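Local coordinates for protein concanavalin B (Canavalia ensiformis, PDB 6CAF) that may act as a carbohydrate-binding seed protein, being a chitinase-like member of glycosyl hydrolase family 18, at residues C118-A123 against W164-E169; D198-I201 against H205-Y208; N231-W236 against Y276-Q281. All coordinates share one frame; numbering follows the deposited sequence. Where two conformers were deposited one is given.

In the fold
The contacts come in series along the chain and lie mainly among the helices and loops around the barrel strands. Interaction 1 joins the starts of helices 120-135 and 164-178; interaction 2, its centre about 13 Å away, folds the loop before strand 208-212 back on helix 198-202. They touch where Leu-168 CD2 lies 3.5 Å from Phe-206 CE2 and by a probable hydrogen bond between Glu-169 and His-205. Interaction 3 sets helix 227-239 against the turn before helix 280-283, its centre about 18 Å from that of interaction 2, meeting it where Ile-201 packs on Trp-236. Interactions 1 and 3, centres about 30 Å apart, do not touch. Together they join helices and loops around the barrel.

Interaction 1: C118-A123 against W164-E169; sequences CSADYA and WDNLLE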
loop_
_atom_site.group_PDB
_atom_site.type_symbol
_atom_site.label_atom_id
_atom_site.label_comp_id
_atom_site.label_asym_id
_atom_site.label_seq_id
_atom_site.Cartn_x
_atom_site.Cartn_y
_atom_site.Cartn_z
ATOM N N CYS A 118 -1.228 -1.161 -20.050
ATOM C CA CYS A 118 -1.106 -1.166 -21.526
ATOM C C CYS A 118 -1.925 -2.208 -22.260
ATOM O O CYS A 118 -2.750 -1.867 -23.109
ATOM C CB CYS A 118 0.403 -1.312 -21.936
ATOM S SG CYS A 118 0.707 -1.635 -23.704
ATOM N N SER A 119 -1.593 -3.472 -22.042
ATOM C CA SER A 119 -2.152 -4.559 -22.834
ATOM C C SER A 119 -1.926 -5.873 -22.108
ATOM O O SER A 119 -1.121 -5.961 -21.157
ATOM C CB SER A 119 -1.485 -4.642 -24.203
ATOM O OG SER A 119 -0.129 -5.038 -24.056
ATOM N N ALA A 120 -2.557 -6.925 -22.598
ATOM C CA ALA A 120 -2.340 -8.217 -22.003
ATOM C C ALA A 120 -0.862 -8.632 -22.130
ATOM O O ALA A 120 -0.284 -9.251 -21.230
ATOM C CB ALA A 120 -3.252 -9.253 -22.650
ATOM N N ASP A 121 -0.242 -8.286 -23.249
ATOM C CA ASP A 121 1.140 -8.666 -23.479
ATOM C C ASP A 121 2.087 -7.873 -22.587
ATOM O O ASP A 121 3.018 -8.445 -21.990
ATOM C CB ASP A 121 1.532 -8.509 -24.940
ATOM C CG ASP A 121 0.794 -9.461 -25.847
ATOM O OD1 ASP A 121 0.150 -10.430 -25.382
ATOM O OD2 ASP A 121 0.885 -9.244 -27.071
ATOM N N TYR A 122 1.864 -6.564 -22.494
ATOM C CA TYR A 122 2.729 -5.772 -21.644
ATOM C C TYR A 122 2.552 -6.150 -20.179
ATOM O O TYR A 122 3.489 -6.079 -19.388
ATOM C CB TYR A 122 2.513 -4.284 -21.828
ATOM C CG TYR A 122 3.508 -3.427 -21.073
ATOM C CD1 TYR A 122 4.806 -3.290 -21.502
ATOM C CD2 TYR A 122 3.132 -2.770 -19.906
ATOM C CE1 TYR A 122 5.713 -2.508 -20.810
ATOM C CE2 TYR A 122 4.032 -1.994 -19.204
ATOM C CZ TYR A 122 5.312 -1.862 -19.672
ATOM O OH TYR A 122 6.168 -1.022 -18.987
ATOM N N ALA A 123 1.337 -6.530 -19.805
ATOM C CA ALA A 123 1.129 -6.968 -18.432
ATOM C C ALA A 123 2.048 -8.127 -18.089
ATOM O O ALA A 123 2.556 -8.195 -16.970
ATOM C CB ALA A 123 -0.332 -7.349 -18.221
ATOM N N TRP A 164 -5.175 -3.972 -15.490
ATOM C CA TRP A 164 -4.680 -4.152 -14.123
ATOM C C TRP A 164 -4.983 -5.556 -13.623
ATOM O O TRP A 164 -4.186 -6.154 -12.881
ATOM C CB TRP A 164 -5.280 -3.080 -13.185
ATOM C CG TRP A 164 -4.905 -1.716 -13.633
ATOM C CD1 TRP A 164 -5.721 -0.801 -14.198
ATOM C CD2 TRP A 164 -3.589 -1.166 -13.673
ATOM N NE1 TRP A 164 -5.002 0.282 -14.586
ATOM C CE2 TRP A 164 -3.681 0.078 -14.289
ATOM C CE3 TRP A 164 -2.320 -1.619 -13.248
ATOM C CZ2 TRP A 164 -2.563 0.895 -14.480
ATOM C CZ3 TRP A 164 -1.234 -0.824 -13.434
ATOM C CH2 TRP A 164 -1.363 0.417 -14.057
ATOM N N ASP A 165 -6.131 -6.094 -14.026
ATOM C CA ASP A 165 -6.430 -7.479 -13.775
ATOM C C ASP A 165 -5.418 -8.392 -14.429
ATOM O O ASP A 165 -4.940 -9.333 -13.795
ATOM C CB ASP A 165 -7.886 -7.866 -14.136
ATOM C CG ASP A 165 -8.280 -7.549 -15.558
ATOM O OD1 ASP A 165 -7.583 -6.834 -16.302
ATOM O OD2 ASP A 165 -9.369 -8.022 -15.928
ATOM N N ASN A 166 -5.036 -8.119 -15.657
ATOM C CA ASN A 166 -4.037 -8.938 -16.319
ATOM C C ASN A 166 -2.677 -8.860 -15.607
ATOM O O ASN A 166 -1.999 -9.868 -15.453
ATOM C CB ASN A 166 -3.919 -8.537 -17.795
ATOM C CG ASN A 166 -5.138 -8.930 -18.586
ATOM O OD1 ASN A 166 -5.711 -9.999 -18.333
ATOM N ND2 ASN A 166 -5.555 -8.076 -19.535
ATOM N N LEU A 167 -2.287 -7.668 -15.174
ATOM C CA LEU A 167 -1.011 -7.534 -14.465
ATOM C C LEU A 167 -1.016 -8.386 -13.207
ATOM O O LEU A 167 -0.045 -9.099 -12.879
ATOM C CB LEU A 167 -0.742 -6.070 -14.164
ATOM C CG LEU A 167 0.552 -5.799 -13.398
ATOM C CD1 LEU A 167 1.785 -6.303 -14.101
ATOM C CD2 LEU A 167 0.684 -4.310 -13.087
ATOM N N LEU A 168 -2.104 -8.271 -12.443
ATOM C CA LEU A 168 -2.249 -9.058 -11.247
ATOM C C LEU A 168 -2.218 -10.560 -11.550
ATOM O O LEU A 168 -1.519 -11.321 -10.861
ATOM C CB LEU A 168 -3.553 -8.679 -10.549
ATOM C CG LEU A 168 -3.871 -9.486 -9.310
ATOM C CD1 LEU A 168 -2.783 -9.386 -8.253
ATOM C CD2 LEU A 168 -5.235 -9.056 -8.773
ATOM N N GLU A 169 -2.964 -10.988 -12.578
ATOM C CA GLU A 169 -2.986 -12.377 -12.985
ATOM C C GLU A 169 -1.589 -12.887 -13.315
ATOM O O GLU A 169 -1.193 -13.994 -12.927
ATOM C CB GLU A 169 -3.874 -12.517 -14.209
ATOM C CG GLU A 169 -3.879 -13.914 -14.808
ATOM C CD GLU A 169 -4.495 -14.951 -13.905
ATOM O OE1 GLU A 169 -5.402 -14.571 -13.154
ATOM O OE2 GLU A 169 -4.084 -16.129 -13.976
#
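Ala-123 is the tight point of this contact. Its CB points at helix 164-178 and comes within 3.6 Å of Leu-167 N and 3.8 Å of Asn-166 CB, while the CA atoms of Ala-123 and Leu-167 are 4.5 Å apart. The small side chain of Ala-123 is consistent with so short a separation. Leu-167 adds to this buried part from alongside: CG stands anti to the backbone N (chi1 179°), and the branch carries CD1 to 3.5 Å from Ala-123 O. Leu-167 also touches Phe-153 of strand 150-154.

The solvent side is looser. Ala-120, one turn earlier, is exposed; its CB lies 4.0 Å from Asn-166 ND2, a doubtful contact because the asparagine has two conformers and its amide bonds to Asn-163. No hydrogen bond links the two segments, so apolar contact carries the interface. The start of helix 120-135 is defined separately by Ser-119, the N-cap, whose OG accepts from Tyr-122 N at 3.0 Å with a nearly straight N-H...O angle of 170°. Close helix-helix packing through alanine, on the outer helical layer over parallel strands, is in keeping with the TIM barrel of family 18.

Interaction 2: D198-I201 against H205-Y208; sequences DNAI and HFDY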
loop_
_atom_site.group_PDB
_atom_site.type_symbol
_atom_site.label_atom_id
_atom_site.label_comp_id
_atom_site.label_asym_id
_atom_site.label_seq_id
_atom_site.Cartn_x
_atom_site.Cartn_y
_atom_site.Cartn_z
ATOM N N ASP A 198 -11.651 -2.686 -9.732
ATOM C CA ASP A 198 -12.667 -3.689 -9.444
ATOM C C ASP A 198 -12.392 -5.028 -10.119
ATOM O O ASP A 198 -12.501 -6.075 -9.488
ATOM C CB ASP A 198 -14.083 -3.238 -9.752
ATOM C CG ASP A 198 -15.140 -4.147 -9.093
ATOM O OD1 ASP A 198 -15.081 -4.363 -7.873
ATOM O OD2 ASP A 198 -16.007 -4.650 -9.819
ATOM N N ASN A 199 -12.075 -5.013 -11.415
ATOM C CA ASN A 199 -11.831 -6.297 -12.086
ATOM C C ASN A 199 -10.653 -7.025 -11.434
ATOM O O ASN A 199 -10.697 -8.249 -11.230
ATOM C CB ASN A 199 -11.568 -6.127 -13.573
ATOM C CG ASN A 199 -12.805 -5.855 -14.350
ATOM O OD1 ASN A 199 -13.909 -6.097 -13.911
ATOM N ND2 ASN A 199 -12.607 -5.428 -15.569
ATOM N N ALA A 200 -9.586 -6.292 -11.120
ATOM C CA ALA A 200 -8.467 -6.939 -10.442
ATOM C C ALA A 200 -8.902 -7.526 -9.095
ATOM O O ALA A 200 -8.544 -8.663 -8.755
ATOM C CB ALA A 200 -7.321 -5.957 -10.283
ATOM N N ILE A 201 -9.647 -6.764 -8.315
ATOM C CA ILE A 201 -10.043 -7.248 -7.003
ATOM C C ILE A 201 -10.946 -8.480 -7.122
ATOM O O ILE A 201 -10.834 -9.411 -6.310
ATOM C CB ILE A 201 -10.668 -6.126 -6.174
ATOM C CG1 ILE A 201 -9.594 -5.093 -5.882
ATOM C CG2 ILE A 201 -11.238 -6.688 -4.885
ATOM C CD1 ILE A 201 -10.123 -3.798 -5.284
ATOM N N HIS A 205 -7.068 -12.520 -6.250
ATOM C CA HIS A 205 -5.642 -12.779 -6.115
ATOM C C HIS A 205 -4.929 -11.877 -5.149
ATOM O O HIS A 205 -3.831 -12.219 -4.730
ATOM C CB HIS A 205 -4.862 -12.633 -7.427
ATOM C CG HIS A 205 -5.237 -13.565 -8.500
ATOM N ND1 HIS A 205 -5.573 -14.862 -8.265
ATOM C CD2 HIS A 205 -5.301 -13.390 -9.841
ATOM C CE1 HIS A 205 -5.841 -15.460 -9.405
ATOM N NE2 HIS A 205 -5.623 -14.604 -10.389
ATOM N N PHE A 206 -5.515 -10.740 -4.775
ATOM C CA PHE A 206 -4.843 -9.902 -3.812
ATOM C C PHE A 206 -4.850 -10.547 -2.431
ATOM O O PHE A 206 -5.876 -11.009 -1.944
ATOM C CB PHE A 206 -5.453 -8.509 -3.702
ATOM C CG PHE A 206 -5.253 -7.628 -4.907
ATOM C CD1 PHE A 206 -3.984 -7.233 -5.282
ATOM C CD2 PHE A 206 -6.331 -7.165 -5.646
ATOM C CE1 PHE A 206 -3.793 -6.387 -6.352
ATOM C CE2 PHE A 206 -6.130 -6.327 -6.728
ATOM C CZ PHE A 206 -4.867 -5.930 -7.071
ATOM N N ASP A 207 -3.689 -10.513 -1.793
ATOM C CA ASP A 207 -3.573 -10.875 -0.392
ATOM C C ASP A 207 -4.192 -9.853 0.553
ATOM O O ASP A 207 -4.789 -10.227 1.574
ATOM C CB ASP A 207 -2.103 -11.100 -0.018
ATOM C CG ASP A 207 -1.474 -12.237 -0.800
ATOM O OD1 ASP A 207 -1.749 -13.385 -0.379
ATOM O OD2 ASP A 207 -0.747 -11.950 -1.766
ATOM N N TYR A 208 -4.008 -8.575 0.231
ATOM C CA TYR A 208 -4.430 -7.504 1.109
ATOM C C TYR A 208 -5.081 -6.404 0.290
ATOM O O TYR A 208 -4.598 -6.078 -0.809
ATOM C CB TYR A 208 -3.249 -6.862 1.813
ATOM C CG TYR A 208 -2.410 -7.725 2.685
ATOM C CD1 TYR A 208 -2.961 -8.645 3.538
ATOM C CD2 TYR A 208 -1.035 -7.512 2.739
ATOM C CE1 TYR A 208 -2.155 -9.409 4.394
ATOM C CE2 TYR A 208 -0.222 -8.208 3.618
ATOM C CZ TYR A 208 -0.779 -9.196 4.420
ATOM O OH TYR A 208 0.073 -9.876 5.276
HETATM O O HOH W 1 -8.378 -9.726 -4.841
#
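Phe-206 overlaps Ala-200 and Ile-201 with one side of its ring, CE2 lying 3.8 Å from Ala-200 CB. The same ring atom is also 3.8 Å from Ile-201 CG1, so two consecutive helix residues converge on it. Both side-chain carbons approach the ring obliquely, whereas Ile-201 CA sits at the ring edge, in plane, 4.0 Å from Phe-206 CD2. The Ile-201 side chain crosses that of Phe-206 at about a right angle. The CB of Phe-206 points toward the helix, and CG, anti to the carbonyl carbon (chi1 -69°), sets the ring beside Ala-200 and Ile-201; Phe-206 CZ lies 4.0 Å from Ala-200 CB.

A water complements this apolar contact by joining the two backbones. It donates to Ile-201 O at 2.9 Å and accepts from Phe-206 N at 3.0 Å, thereby satisfying polar groups of both segments where no direct hydrogen bond spans them. All three touching residues are buried. Phe-153 meets the Phe-206 ring edge-to-face, and Leu-168 of helix 164-178 touches both Ala-200 and Phe-206, which brings a strand and a second helix into the same cluster. Within the TIM barrel, the chain thus leaves helix 198-202, packs its aromatic side chain back against that helix and enters strand 208-212: the helix-to-strand half of a beta-alpha-beta unit.

Interaction 3: N231-W236 against Y276-Q281; sequences NAWLSW and YLPDLQ
A chi1 of 177°, which sets CG opposite the backbone N, places the indole of Trp-233 against Leu-277 and Pro-278. Leu-277, whose CG is anti to its own carbonyl carbon, lies over one face: CB is 3.8 Å from the centroid of the Trp-233 five-membered ring and only 15° off its normal, a CH-pi contact. Its CD1 sits 3.9 Å above the plane, over the indole centre, and CD2 packs 3.8 Å from Trp-233 CG.

The indole edge makes a polar bond. Trp-233 NE1 donates to Pro-278 O at 2.8 Å, with the oxygen close to the ring plane and the donor in the carbonyl plane; the N-H...O angle of 141° shows a short but bent bond. Beside it, Trp-233 CD1 meets Pro-278 CD at 3.7 Å. One residue on, Leu-234 CD1 reaches Pro-278 CB at 3.8 Å, so the proline ring is met by two consecutive helix residues. Were Trp-233 replaced by an alanine, Pro-278 O would probably lose its indole donor and a gap would open beside Leu-277. Leu-249 of strand 247-252 touches both Trp-233 and Leu-277, tying the pair to the barrel wall. In this outer layer of the barrel, the arrangement is that of a helix docked on a type II beta turn, the one from Leu-277 to Leu-280.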
loop_
_atom_site.group_PDB
_atom_site.type_symbol
_atom_site.label_atom_id
_atom_site.label_comp_id
_atom_site.label_asym_id
_atom_site.label_seq_id
_atom_site.Cartn_x
_atom_site.Cartn_y
_atom_site.Cartn_z
ATOM N N ASN A 231 -20.443 1.882 6.818
ATOM C CA ASN A 231 -21.171 1.312 5.702
ATOM C C ASN A 231 -20.245 0.927 4.549
ATOM O O ASN A 231 -20.440 -0.114 3.910
ATOM C CB ASN A 231 -22.235 2.270 5.226
ATOM C CG ASN A 231 -23.040 1.656 4.140
ATOM O OD1 ASN A 231 -23.779 0.700 4.379
ATOM N ND2 ASN A 231 -22.886 2.176 2.939
ATOM N N ALA A 232 -19.264 1.769 4.284
ATOM C CA ALA A 232 -18.317 1.480 3.221
ATOM C C ALA A 232 -17.493 0.239 3.592
ATOM O O ALA A 232 -17.237 -0.619 2.743
ATOM C CB ALA A 232 -17.460 2.691 2.915
ATOM N N TRP A 233 -17.040 0.162 4.844
ATOM C CA TRP A 233 -16.343 -1.036 5.282
ATOM C C TRP A 233 -17.214 -2.265 5.041
ATOM O O TRP A 233 -16.749 -3.266 4.491
ATOM C CB TRP A 233 -15.969 -0.911 6.755
ATOM C CG TRP A 233 -15.311 -2.106 7.309
ATOM C CD1 TRP A 233 -15.923 -3.185 7.825
ATOM C CD2 TRP A 233 -13.914 -2.402 7.310
ATOM N NE1 TRP A 233 -15.003 -4.126 8.205
ATOM C CE2 TRP A 233 -13.761 -3.665 7.890
ATOM C CE3 TRP A 233 -12.780 -1.704 6.913
ATOM C CZ2 TRP A 233 -12.510 -4.260 8.071
ATOM C CZ3 TRP A 233 -11.547 -2.287 7.081
ATOM C CH2 TRP A 233 -11.429 -3.546 7.672
ATOM N N LEU A 234 -18.470 -2.205 5.462
ATOM C CA LEU A 234 -19.388 -3.291 5.203
ATOM C C LEU A 234 -19.413 -3.670 3.724
ATOM O O LEU A 234 -19.334 -4.849 3.367
ATOM C CB LEU A 234 -20.790 -2.919 5.697
ATOM C CG LEU A 234 -21.875 -3.960 5.486
ATOM C CD1 LEU A 234 -21.544 -5.272 6.186
ATOM C CD2 LEU A 234 -23.240 -3.450 5.923
ATOM N N SER A 235 -19.561 -2.675 2.863
ATOM C CA SER A 235 -19.582 -2.942 1.428
ATOM C C SER A 235 -18.335 -3.687 0.979
ATOM O O SER A 235 -18.408 -4.629 0.172
ATOM C CB SER A 235 -19.739 -1.641 0.678
ATOM O OG SER A 235 -20.936 -0.974 1.011
ATOM N N TRP A 236 -17.175 -3.268 1.471
ATOM C CA TRP A 236 -15.910 -3.903 1.114
ATOM C C TRP A 236 -15.833 -5.335 1.653
ATOM O O TRP A 236 -15.254 -6.206 0.983
ATOM C CB TRP A 236 -14.713 -3.043 1.565
ATOM C CG TRP A 236 -14.508 -1.938 0.599
ATOM C CD1 TRP A 236 -14.945 -0.662 0.703
ATOM C CD2 TRP A 236 -13.893 -2.047 -0.688
ATOM N NE1 TRP A 236 -14.619 0.040 -0.421
ATOM C CE2 TRP A 236 -13.977 -0.790 -1.298
ATOM C CE3 TRP A 236 -13.273 -3.085 -1.373
ATOM C CZ2 TRP A 236 -13.469 -0.538 -2.561
ATOM C CZ3 TRP A 236 -12.786 -2.840 -2.631
ATOM C CH2 TRP A 236 -12.883 -1.585 -3.213
ATOM N N TYR A 276 -16.559 -0.773 15.766
ATOM C CA TYR A 276 -17.829 -0.829 15.106
ATOM C C TYR A 276 -17.757 -1.256 13.653
ATOM O O TYR A 276 -18.727 -1.145 12.928
ATOM C CB TYR A 276 -18.525 0.519 15.254
ATOM C CG TYR A 276 -18.789 0.854 16.677
ATOM C CD1 TYR A 276 -19.628 0.085 17.412
ATOM C CD2 TYR A 276 -18.134 1.903 17.313
ATOM C CE1 TYR A 276 -19.886 0.380 18.738
ATOM C CE2 TYR A 276 -18.353 2.185 18.641
ATOM C CZ TYR A 276 -19.234 1.403 19.355
ATOM O OH TYR A 276 -19.484 1.660 20.675
ATOM N N LEU A 277 -16.606 -1.733 13.221
ATOM C CA LEU A 277 -16.494 -2.215 11.846
ATOM C C LEU A 277 -17.122 -3.591 11.722
ATOM O O LEU A 277 -16.750 -4.499 12.460
ATOM C CB LEU A 277 -15.026 -2.315 11.456
ATOM C CG LEU A 277 -14.269 -0.997 11.404
ATOM C CD1 LEU A 277 -12.824 -1.265 11.074
ATOM C CD2 LEU A 277 -14.904 0.006 10.458
ATOM N N PRO A 278 -18.057 -3.770 10.769
ATOM C CA PRO A 278 -18.609 -5.113 10.614
ATOM C C PRO A 278 -17.569 -6.177 10.320
ATOM O O PRO A 278 -16.663 -5.954 9.540
ATOM C CB PRO A 278 -19.587 -4.949 9.452
ATOM C CG PRO A 278 -20.070 -3.551 9.581
ATOM C CD PRO A 278 -18.863 -2.765 10.052
ATOM N N ASP A 279 -17.726 -7.340 10.942
ATOM C CA ASP A 279 -16.788 -8.445 10.779
ATOM C C ASP A 279 -15.355 -8.071 11.164
ATOM O O ASP A 279 -14.386 -8.665 10.688
ATOM C CB ASP A 279 -16.860 -9.072 9.378
ATOM C CG ASP A 279 -18.155 -9.807 9.123
ATOM O OD1 ASP A 279 -18.746 -10.339 10.078
ATOM O OD2 ASP A 279 -18.554 -9.867 7.959
ATOM N N LEU A 280 -15.242 -7.153 12.118
ATOM C CA LEU A 280 -13.972 -6.788 12.705
ATOM C C LEU A 280 -13.116 -8.006 13.020
ATOM O O LEU A 280 -11.942 -8.053 12.686
ATOM C CB LEU A 280 -14.261 -6.000 14.002
ATOM C CG LEU A 280 -13.115 -5.663 14.927
ATOM C CD1 LEU A 280 -12.208 -4.705 14.201
ATOM C CD2 LEU A 280 -13.596 -5.026 16.216
ATOM N N GLN A 281 -13.713 -8.995 13.678
ATOM C CA GLN A 281 -12.927 -10.084 14.194
ATOM C C GLN A 281 -12.375 -11.042 13.142
ATOM O O GLN A 281 -11.446 -11.778 13.436
ATOM C CB GLN A 281 -13.724 -10.865 15.255
ATOM C CG GLN A 281 -14.143 -10.020 16.462
ATOM C CD GLN A 281 -12.973 -9.348 17.179
ATOM O OE1 GLN A 281 -11.849 -9.863 17.209
ATOM N NE2 GLN A 281 -13.246 -8.198 17.786
#